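Local coordinates for protein soluble inorganic pyrophosphatase (PDB 5WRT) that probably hydrolyses inorganic diphosphate to phosphate with the help of magnesium, the chain holding the catalytic domain of a longer protein, at residues Y90-A95 with V123-S128; I33-N38 with A95-W100. All coordinates share one frame; numbering follows the deposited sequence.

Contact 1. Residues Y90-A95 with V123-S128; sequences YWNYGA and VVEIGS
N92 ND2 is held by two acceptors, E125 OE1 across the contact and E129 O just beyond it. The bond to OE1 of E125 is 3.1 Å long and bent (143° at the hydrogen): it meets the oxygen nearly along its C-O axis, but that oxygen is tilted out of the amide plane of N92. OE2 of the same glutamate accepts G127 N at 2.8 Å, from above the carboxylate plane, and also R161 N, two backbone amides that would be expected to ease the burial of its charge. The two side chains run alongside each other with their amide and carboxylate planes only 23° apart. An asparagine suits this spot because its amide works at both ends, OD1 accepting from the backbone amides of K55 and L131 while ND2 donates. Backbone bonds hold the two strands together, E125 N to N92 O at 2.8 Å and an exchange between G94 and V123. These are antiparallel strands 92-95 and 115-125, neighbours in the closed, OB-like barrel of family I pyrophosphatases. Y93 and V124 form a non-hydrogen-bonded pair, and on their side of the sheet V124 CG2 meets the tyrosine at its edge, 3.7 Å from CD1. Having CG anti to the backbone N (chi1 -179°) puts the ring beside the carbonyl carbon of Y93, with CD1 near the neighbouring strand; its OH bonds to K156 NZ, in the neighbourhood of the bound magnesium and its ligand D122. V124 CG1 turns instead to W91, touching CB at 3.6 Å, and the indole goes on to an edge-to-face meeting with W193 of the second subunit. Where the strands part, a water bridges E125 O and G127 O at 2.7 and 2.6 Å, with a weak bond from N92 N.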
loop_
_atom_site.group_PDB
_atom_site.type_symbol
_atom_site.label_atom_id
_atom_site.label_comp_id
_atom_site.label_asym_id
_atom_site.label_seq_id
_atom_site.Cartn_x
_atom_site.Cartn_y
_atom_site.Cartn_z
ATOM N N TYR A 90 6.541 -3.111 -2.745
ATOM C CA TYR A 90 7.400 -3.740 -1.750
ATOM C C TYR A 90 7.899 -5.115 -2.173
ATOM O O TYR A 90 8.450 -5.842 -1.341
ATOM C CB TYR A 90 6.664 -3.855 -0.413
ATOM C CG TYR A 90 6.052 -2.556 0.051
ATOM C CD1 TYR A 90 6.852 -1.477 0.399
ATOM C CD2 TYR A 90 4.672 -2.409 0.142
ATOM C CE1 TYR A 90 6.299 -0.286 0.821
ATOM C CE2 TYR A 90 4.109 -1.221 0.565
ATOM C CZ TYR A 90 4.929 -0.163 0.904
ATOM O OH TYR A 90 4.380 1.024 1.325
ATOM N N TRP A 91 7.715 -5.490 -3.436
ATOM C CA TRP A 91 8.143 -6.792 -3.923
ATOM C C TRP A 91 8.618 -6.659 -5.360
ATOM O O TRP A 91 8.173 -5.776 -6.098
ATOM C CB TRP A 91 7.008 -7.824 -3.831
ATOM C CG TRP A 91 6.355 -7.867 -2.482
ATOM C CD1 TRP A 91 6.705 -8.657 -1.425
ATOM C CD2 TRP A 91 5.250 -7.068 -2.036
ATOM N NE1 TRP A 91 5.885 -8.406 -0.353
ATOM C CE2 TRP A 91 4.982 -7.435 -0.702
ATOM C CE3 TRP A 91 4.461 -6.083 -2.636
ATOM C CZ2 TRP A 91 3.957 -6.850 0.041
ATOM C CZ3 TRP A 91 3.444 -5.504 -1.897
ATOM C CH2 TRP A 91 3.200 -5.890 -0.573
ATOM N N ASN A 92 9.543 -7.536 -5.748
ATOM C CA ASN A 92 9.957 -7.606 -7.142
ATOM C C ASN A 92 8.759 -7.947 -8.018
ATOM O O ASN A 92 7.965 -8.837 -7.698
ATOM C CB ASN A 92 11.063 -8.643 -7.322
ATOM C CG ASN A 92 12.269 -8.360 -6.451
ATOM O OD1 ASN A 92 13.004 -7.400 -6.683
ATOM N ND2 ASN A 92 12.474 -9.191 -5.436
ATOM N N TYR A 93 8.627 -7.228 -9.129
ATOM C CA TYR A 93 7.429 -7.296 -9.948
ATOM C C TYR A 93 7.818 -7.301 -11.416
ATOM O O TYR A 93 8.746 -6.598 -11.824
ATOM C CB TYR A 93 6.506 -6.114 -9.637
ATOM C CG TYR A 93 5.207 -6.085 -10.409
ATOM C CD1 TYR A 93 4.157 -6.926 -10.068
ATOM C CD2 TYR A 93 5.018 -5.191 -11.457
ATOM C CE1 TYR A 93 2.962 -6.896 -10.764
ATOM C CE2 TYR A 93 3.826 -5.152 -12.156
ATOM C CZ TYR A 93 2.802 -6.007 -11.805
ATOM O OH TYR A 93 1.613 -5.974 -12.498
ATOM N N GLY A 94 7.099 -8.091 -12.207
ATOM C CA GLY A 94 7.397 -8.199 -13.619
ATOM C C GLY A 94 6.370 -9.001 -14.387
ATOM O O GLY A 94 5.170 -8.906 -14.115
ATOM N N ALA A 95 6.827 -9.811 -15.340
ATOM C CA ALA A 95 5.912 -10.515 -16.222
ATOM C C ALA A 95 6.543 -11.817 -16.687
ATOM O O ALA A 95 7.764 -11.991 -16.652
ATOM C CB ALA A 95 5.523 -9.653 -17.430
ATOM N N VAL A 123 3.492 -11.026 -12.571
ATOM C CA VAL A 123 3.949 -11.901 -11.495
ATOM C C VAL A 123 4.609 -11.059 -10.410
ATOM O O VAL A 123 5.376 -10.134 -10.701
ATOM C CB VAL A 123 4.914 -12.993 -12.014
ATOM C CG1 VAL A 123 6.068 -12.378 -12.795
ATOM C CG2 VAL A 123 5.431 -13.849 -10.864
ATOM N N VAL A 124 4.294 -11.374 -9.155
ATOM C CA VAL A 124 4.924 -10.762 -7.991
ATOM C C VAL A 124 5.845 -11.799 -7.363
ATOM O O VAL A 124 5.406 -12.906 -7.028
ATOM C CB VAL A 124 3.883 -10.262 -6.977
ATOM C CG1 VAL A 124 4.552 -9.452 -5.883
ATOM C CG2 VAL A 124 2.813 -9.436 -7.672
ATOM N N GLU A 125 7.117 -11.445 -7.203
ATOM C CA GLU A 125 8.096 -12.312 -6.561
ATOM C C GLU A 125 8.298 -11.835 -5.130
ATOM O O GLU A 125 8.581 -10.654 -4.898
ATOM C CB GLU A 125 9.419 -12.305 -7.327
ATOM C CG GLU A 125 10.333 -13.484 -7.029
ATOM C CD GLU A 125 11.124 -13.308 -5.748
ATOM O OE1 GLU A 125 11.656 -12.200 -5.523
ATOM O OE2 GLU A 125 11.218 -14.279 -4.968
ATOM N N ILE A 126 8.155 -12.751 -4.172
ATOM C CA ILE A 126 8.035 -12.384 -2.767
ATOM C C ILE A 126 9.340 -12.586 -2.004
ATOM O O ILE A 126 9.364 -12.440 -0.776
ATOM C CB ILE A 126 6.885 -13.152 -2.100
ATOM C CG1 ILE A 126 7.213 -14.643 -2.022
ATOM C CG2 ILE A 126 5.589 -12.939 -2.870
ATOM C CD1 ILE A 126 6.213 -15.445 -1.222
ATOM N N GLY A 127 10.428 -12.904 -2.698
ATOM C CA GLY A 127 11.699 -13.126 -2.040
ATOM C C GLY A 127 12.260 -11.865 -1.404
ATOM O O GLY A 127 11.820 -10.742 -1.653
ATOM N N SER A 128 13.268 -12.072 -0.555
ATOM C CA SER A 128 13.837 -10.973 0.219
ATOM C C SER A 128 14.793 -10.110 -0.597
ATOM O O SER A 128 14.874 -8.899 -0.365
ATOM C CB SER A 128 14.559 -11.525 1.450
ATOM O OG SER A 128 14.965 -10.478 2.313
HETATM O O HOH W 1 10.134 -9.367 -3.034
#

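Contact 2. Residues I33-N38 with A95-W100; sequences IPLFPN and AFPQTW
L35 packs against the carbonyl oxygen of P97, its CB 3.7 Å from P97 O, and from there the side chain reaches into loop 95-100. CG is turned anti to the backbone N (chi1 174°), which carries the branch past that oxygen, and it sits over the centre of the F36 ring, 4.2 Å above the plane. L35 CD1 then settles 3.6 Å from P97 O and 3.8 Å from F96 CB, while the other methyl, L35 CD2, comes up against T99 CG2 at 4.2 Å. A branched aliphatic chain fits here because its two methyls can serve two parts of the loop at once. Neither segment is helix or strand: the contact joins two connecting loops at the margin of the pyrophosphatase barrel, between strand 47-53 and the C-terminal helix 214-232, from which H225 also touches L35. P97, rigid and apolar, packs its CG against I33 CG2 at 3.8 Å. Q98 sends a side chain, extended beyond CG, across the start of 33-38. Its OE1 takes a weak hydrogen bond from L35 N at 3.4 Å, and its NE2 bonds to H31 O, so the amide spans the backbone on both sides of I33. Within loop 95-100, T99 OG1 donates to F96 O at 2.6 Å from above the carbonyl plane and is bonded to L121 N as well.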
loop_
_atom_site.group_PDB
_atom_site.type_symbol
_atom_site.label_atom_id
_atom_site.label_comp_id
_atom_site.label_asym_id
_atom_site.label_seq_id
_atom_site.Cartn_x
_atom_site.Cartn_y
_atom_site.Cartn_z
ATOM N N ILE A 33 12.839 -15.286 -24.688
ATOM C CA ILE A 33 13.149 -16.001 -23.446
ATOM C C ILE A 33 12.135 -17.119 -23.250
ATOM O O ILE A 33 10.925 -16.864 -23.297
ATOM C CB ILE A 33 13.180 -15.050 -22.244
ATOM C CG1 ILE A 33 14.366 -14.097 -22.369
ATOM C CG2 ILE A 33 13.268 -15.833 -20.939
ATOM C CD1 ILE A 33 14.621 -13.280 -21.138
ATOM N N PRO A 34 12.574 -18.358 -23.040
ATOM C CA PRO A 34 11.615 -19.444 -22.820
ATOM C C PRO A 34 10.860 -19.248 -21.516
ATOM O O PRO A 34 11.423 -18.809 -20.510
ATOM C CB PRO A 34 12.499 -20.697 -22.778
ATOM C CG PRO A 34 13.840 -20.193 -22.367
ATOM C CD PRO A 34 13.969 -18.831 -22.986
ATOM N N LEU A 35 9.562 -19.557 -21.548
ATOM C CA LEU A 35 8.759 -19.470 -20.335
ATOM C C LEU A 35 9.212 -20.493 -19.299
ATOM O O LEU A 35 9.239 -20.198 -18.099
ATOM C CB LEU A 35 7.280 -19.661 -20.667
ATOM C CG LEU A 35 6.337 -19.738 -19.464
ATOM C CD1 LEU A 35 6.439 -18.476 -18.620
ATOM C CD2 LEU A 35 4.906 -19.975 -19.914
ATOM N N PHE A 36 9.582 -21.693 -19.745
ATOM C CA PHE A 36 10.064 -22.751 -18.861
ATOM C C PHE A 36 11.570 -22.904 -19.016
ATOM O O PHE A 36 12.035 -23.478 -20.014
ATOM C CB PHE A 36 9.358 -24.078 -19.152
ATOM C CG PHE A 36 7.860 -24.000 -19.082
ATOM C CD1 PHE A 36 7.213 -23.980 -17.858
ATOM C CD2 PHE A 36 7.098 -23.964 -20.238
ATOM C CE1 PHE A 36 5.835 -23.916 -17.788
ATOM C CE2 PHE A 36 5.719 -23.900 -20.173
ATOM C CZ PHE A 36 5.088 -23.876 -18.945
ATOM N N PRO A 37 12.375 -22.411 -18.072
ATOM C CA PRO A 37 13.835 -22.486 -18.248
ATOM C C PRO A 37 14.374 -23.909 -18.310
ATOM O O PRO A 37 15.428 -24.127 -18.917
ATOM C CB PRO A 37 14.376 -21.722 -17.030
ATOM C CG PRO A 37 13.256 -21.722 -16.038
ATOM C CD PRO A 37 11.992 -21.709 -16.837
ATOM N N ASN A 38 13.688 -24.884 -17.709
ATOM C CA ASN A 38 14.070 -26.288 -17.817
ATOM C C ASN A 38 12.926 -27.135 -18.368
ATOM O O ASN A 38 12.764 -28.294 -17.986
ATOM C CB ASN A 38 14.530 -26.850 -16.471
ATOM C CG ASN A 38 15.412 -25.891 -15.698
ATOM O OD1 ASN A 38 16.173 -25.120 -16.277
ATOM N ND2 ASN A 38 15.316 -25.944 -14.374
ATOM N N ALA A 95 6.827 -9.811 -15.340
ATOM C CA ALA A 95 5.912 -10.515 -16.222
ATOM C C ALA A 95 6.543 -11.817 -16.687
ATOM O O ALA A 95 7.764 -11.991 -16.652
ATOM C CB ALA A 95 5.523 -9.653 -17.430
ATOM N N PHE A 96 5.687 -12.733 -17.120
ATOM C CA PHE A 96 6.110 -14.003 -17.694
ATOM C C PHE A 96 6.369 -13.830 -19.185
ATOM O O PHE A 96 5.515 -13.279 -19.892
ATOM C CB PHE A 96 5.047 -15.074 -17.487
ATOM C CG PHE A 96 4.848 -15.472 -16.051
ATOM C CD1 PHE A 96 5.824 -16.178 -15.370
ATOM C CD2 PHE A 96 3.677 -15.143 -15.385
ATOM C CE1 PHE A 96 5.639 -16.548 -14.049
ATOM C CE2 PHE A 96 3.485 -15.509 -14.065
ATOM C CZ PHE A 96 4.468 -16.214 -13.396
ATOM N N PRO A 97 7.519 -14.267 -19.695
ATOM C CA PRO A 97 7.740 -14.226 -21.144
ATOM C C PRO A 97 6.767 -15.138 -21.874
ATOM O O PRO A 97 6.258 -16.112 -21.314
ATOM C CB PRO A 97 9.187 -14.714 -21.306
ATOM C CG PRO A 97 9.792 -14.650 -19.943
ATOM C CD PRO A 97 8.670 -14.832 -18.974
ATOM N N GLN A 98 6.509 -14.800 -23.138
ATOM C CA GLN A 98 5.697 -15.631 -24.027
ATOM C C GLN A 98 4.316 -15.892 -23.435
ATOM O O GLN A 98 3.765 -16.989 -23.546
ATOM C CB GLN A 98 6.415 -16.942 -24.356
ATOM C CG GLN A 98 7.786 -16.724 -24.980
ATOM C CD GLN A 98 8.544 -18.013 -25.223
ATOM O OE1 GLN A 98 8.208 -19.061 -24.672
ATOM N NE2 GLN A 98 9.579 -17.938 -26.050
ATOM N N THR A 99 3.759 -14.874 -22.787
ATOM C CA THR A 99 2.396 -14.910 -22.287
ATOM C C THR A 99 1.665 -13.667 -22.767
ATOM O O THR A 99 2.269 -12.610 -22.970
ATOM C CB THR A 99 2.342 -14.981 -20.752
ATOM O OG1 THR A 99 3.007 -13.840 -20.193
ATOM C CG2 THR A 99 3.002 -16.256 -20.248
ATOM N N TRP A 100 0.356 -13.805 -22.943
ATOM C CA TRP A 100 -0.473 -12.691 -23.386
ATOM C C TRP A 100 -1.872 -12.914 -22.842
ATOM O O TRP A 100 -2.481 -13.952 -23.110
ATOM C CB TRP A 100 -0.498 -12.580 -24.911
ATOM C CG TRP A 100 -1.294 -11.409 -25.411
ATOM C CD1 TRP A 100 -1.180 -10.109 -25.013
ATOM C CD2 TRP A 100 -2.327 -11.435 -26.404
ATOM N NE1 TRP A 100 -2.077 -9.324 -25.696
ATOM C CE2 TRP A 100 -2.793 -10.113 -26.556
ATOM C CE3 TRP A 100 -2.903 -12.446 -27.178
ATOM C CZ2 TRP A 100 -3.806 -9.778 -27.452
ATOM C CZ3 TRP A 100 -3.903 -12.111 -28.070
ATOM C CH2 TRP A 100 -4.350 -10.789 -28.196
#

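How the contacts relate
From the N terminus the chain first passes 33-38, then builds strand 47-53 and the three-stranded sheet of 57-63, 72-74 and 84-89 before reaching 90-95. Contact 1 opens at 90-95 and stays open while the chain runs on through 95-100, where contact 2 closes its long loop. It then makes strand 115-125, carrying the magnesium ligands D117 and D122, and 123-128 closes contact 1. The two loops therefore cross rather than nest, and A95 belongs to both. They also touch directly, V123 CB meeting F96 CZ at 3.5 Å. Contact 1 thus pairs two barrel strands, while contact 2 ties the loop before strand 47-53 to their connection.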